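Long-range contact in Mgp-operon protein 3 (Mycoplasma pneumoniae, PDB 6RJ1), which is a surface adhesin of the human pathogen Mycoplasma pneumoniae, probably mediating attachment to host cells through sugar-bearing receptors: residues Q457-N462 with L543-D548. Numbering follows the deposited sequence.
Sequences QLAYLN and LDVVAD
Two flat groups, the amide of Asn462 and the carboxylate of Asp548, meet at the exposed end of this contact with planes 75° apart. Asn462 OD1 comes within 3.6 Å of Asp548 OD1, standing well off one side of the carboxylate plane; the pair is a proximity, not a bond. A third flat group, the Asp548 backbone carbonyl, has Leu461 spread over one face: CD1 sits 3.6 Å from Asp548 C, and CD2 is 3.5 Å from Asp548 O. Leu461 reaches it with CG anti to the backbone N (chi1 -170°). Inward from there the contact illustrates how two sheets can pack through apolar faces. Strand 457-461, outermost in its sheet, runs nearly parallel to strand 538-546, the short axes 6.6 Å apart at closest and 16° from aligned. Belonging to separate sheets, they meet through side chains, consistent with the propeller-like fold of the MgpC adhesin family. Gln457, Ala459 and Leu461 point toward the partner, while Leu458 and Tyr460, between them, point away. The Ala459 methyl nears Leu543 CD2 at 3.9 Å; Leu550 of strand 549-563 touches Ala459, Leu543 and Val545. Leu543 CD1 rests against Leu458 O at 3.5 Å, an oxygen whose hydrogen bond comes from Lys46. Val545 straddles Tyr460 O with both methyls, CG1 at 3.5 Å and CG2 slightly farther, while CG1 also meets Leu461 CD1. Beyond CB, which touches Leu543 CD1, Gln457 extends to give NE2 to Gly469 O.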
loop_
_atom_site.group_PDB
_atom_site.type_symbol
_atom_site.label_atom_id
_atom_site.label_comp_id
_atom_site.label_asym_id
_atom_site.label_seq_id
_atom_site.Cartn_x
_atom_site.Cartn_y
_atom_site.Cartn_z
ATOM N N GLN A 457 9.926 -1.364 -7.211
ATOM C CA GLN A 457 9.455 -2.296 -8.246
ATOM C C GLN A 457 9.463 -1.674 -9.633
ATOM O O GLN A 457 9.071 -0.517 -9.772
ATOM C CB GLN A 457 8.021 -2.770 -7.919
ATOM C CG GLN A 457 7.817 -3.328 -6.519
ATOM C CD GLN A 457 6.395 -3.761 -6.315
ATOM O OE1 GLN A 457 5.978 -4.811 -6.812
ATOM N NE2 GLN A 457 5.624 -2.965 -5.576
ATOM N N LEU A 458 9.845 -2.448 -10.666
ATOM C CA LEU A 458 9.863 -1.929 -12.034
ATOM C C LEU A 458 9.095 -2.790 -13.053
ATOM O O LEU A 458 8.707 -3.925 -12.774
ATOM C CB LEU A 458 11.296 -1.610 -12.555
ATOM C CG LEU A 458 12.366 -2.716 -12.691
ATOM C CD1 LEU A 458 12.147 -3.558 -13.902
ATOM C CD2 LEU A 458 13.695 -2.102 -12.960
ATOM N N ALA A 459 8.896 -2.207 -14.250
ATOM C CA ALA A 459 8.236 -2.785 -15.415
ATOM C C ALA A 459 8.736 -2.069 -16.659
ATOM O O ALA A 459 8.944 -0.849 -16.632
ATOM C CB ALA A 459 6.728 -2.626 -15.302
ATOM N N TYR A 460 8.948 -2.831 -17.746
ATOM C CA TYR A 460 9.396 -2.290 -19.026
ATOM C C TYR A 460 8.284 -2.468 -20.052
ATOM O O TYR A 460 7.754 -3.568 -20.203
ATOM C CB TYR A 460 10.710 -2.957 -19.489
ATOM C CG TYR A 460 11.195 -2.485 -20.843
ATOM C CD1 TYR A 460 10.684 -3.032 -22.017
ATOM C CD2 TYR A 460 12.164 -1.493 -20.953
ATOM C CE1 TYR A 460 11.117 -2.596 -23.269
ATOM C CE2 TYR A 460 12.609 -1.049 -22.201
ATOM C CZ TYR A 460 12.085 -1.611 -23.356
ATOM O OH TYR A 460 12.511 -1.198 -24.596
ATOM N N LEU A 461 7.948 -1.389 -20.761
ATOM C CA LEU A 461 6.923 -1.391 -21.799
ATOM C C LEU A 461 7.303 -0.485 -22.969
ATOM O O LEU A 461 7.147 0.737 -22.886
ATOM C CB LEU A 461 5.535 -1.013 -21.230
ATOM C CG LEU A 461 4.329 -1.200 -22.176
ATOM C CD1 LEU A 461 3.970 -2.665 -22.334
ATOM C CD2 LEU A 461 3.120 -0.409 -21.698
ATOM N N ASN A 462 7.802 -1.098 -24.058
ATOM C CA ASN A 462 8.168 -0.429 -25.304
ATOM C C ASN A 462 8.998 0.857 -25.108
ATOM O O ASN A 462 8.514 1.966 -25.373
ATOM C CB ASN A 462 6.906 -0.167 -26.153
ATOM C CG ASN A 462 6.307 -1.419 -26.754
ATOM O OD1 ASN A 462 5.620 -2.205 -26.085
ATOM N ND2 ASN A 462 6.563 -1.631 -28.040
ATOM N N LEU A 543 3.213 -4.288 -10.097
ATOM C CA LEU A 543 2.943 -3.924 -11.484
ATOM C C LEU A 543 3.493 -4.954 -12.464
ATOM O O LEU A 543 4.516 -5.592 -12.195
ATOM C CB LEU A 543 3.382 -2.481 -11.887
ATOM C CG LEU A 543 4.682 -1.762 -11.368
ATOM C CD1 LEU A 543 5.859 -2.690 -11.082
ATOM C CD2 LEU A 543 5.133 -0.711 -12.354
ATOM N N ASP A 544 2.808 -5.115 -13.600
ATOM C CA ASP A 544 3.221 -6.040 -14.648
ATOM C C ASP A 544 2.738 -5.568 -16.018
ATOM O O ASP A 544 1.827 -4.745 -16.097
ATOM C CB ASP A 544 2.734 -7.477 -14.351
ATOM C CG ASP A 544 3.523 -8.584 -15.041
ATOM O OD1 ASP A 544 4.597 -8.284 -15.630
ATOM O OD2 ASP A 544 3.073 -9.752 -14.992
ATOM N N VAL A 545 3.373 -6.067 -17.093
ATOM C CA VAL A 545 2.985 -5.739 -18.463
ATOM C C VAL A 545 2.302 -6.948 -19.122
ATOM O O VAL A 545 2.691 -8.095 -18.888
ATOM C CB VAL A 545 4.113 -5.116 -19.332
ATOM C CG1 VAL A 545 4.645 -3.824 -18.716
ATOM C CG2 VAL A 545 5.250 -6.102 -19.590
ATOM N N VAL A 546 1.254 -6.681 -19.903
ATOM C CA VAL A 546 0.460 -7.695 -20.601
ATOM C C VAL A 546 -0.297 -7.017 -21.753
ATOM O O VAL A 546 -0.858 -5.936 -21.557
ATOM C CB VAL A 546 -0.461 -8.516 -19.626
ATOM C CG1 VAL A 546 -1.428 -7.624 -18.840
ATOM C CG2 VAL A 546 -1.201 -9.643 -20.342
ATOM N N ALA A 547 -0.271 -7.630 -22.956
ATOM C CA ALA A 547 -0.927 -7.132 -24.173
ATOM C C ALA A 547 -0.639 -5.638 -24.434
ATOM O O ALA A 547 -1.574 -4.853 -24.631
ATOM C CB ALA A 547 -2.432 -7.406 -24.121
ATOM N N ASP A 548 0.672 -5.259 -24.389
ATOM C CA ASP A 548 1.220 -3.902 -24.590
ATOM C C ASP A 548 0.643 -2.851 -23.609
ATOM O O ASP A 548 0.651 -1.648 -23.896
ATOM C CB ASP A 548 1.080 -3.441 -26.060
ATOM C CG ASP A 548 1.813 -4.302 -27.070
ATOM O OD1 ASP A 548 2.999 -4.632 -26.825
ATOM O OD2 ASP A 548 1.212 -4.631 -28.119
#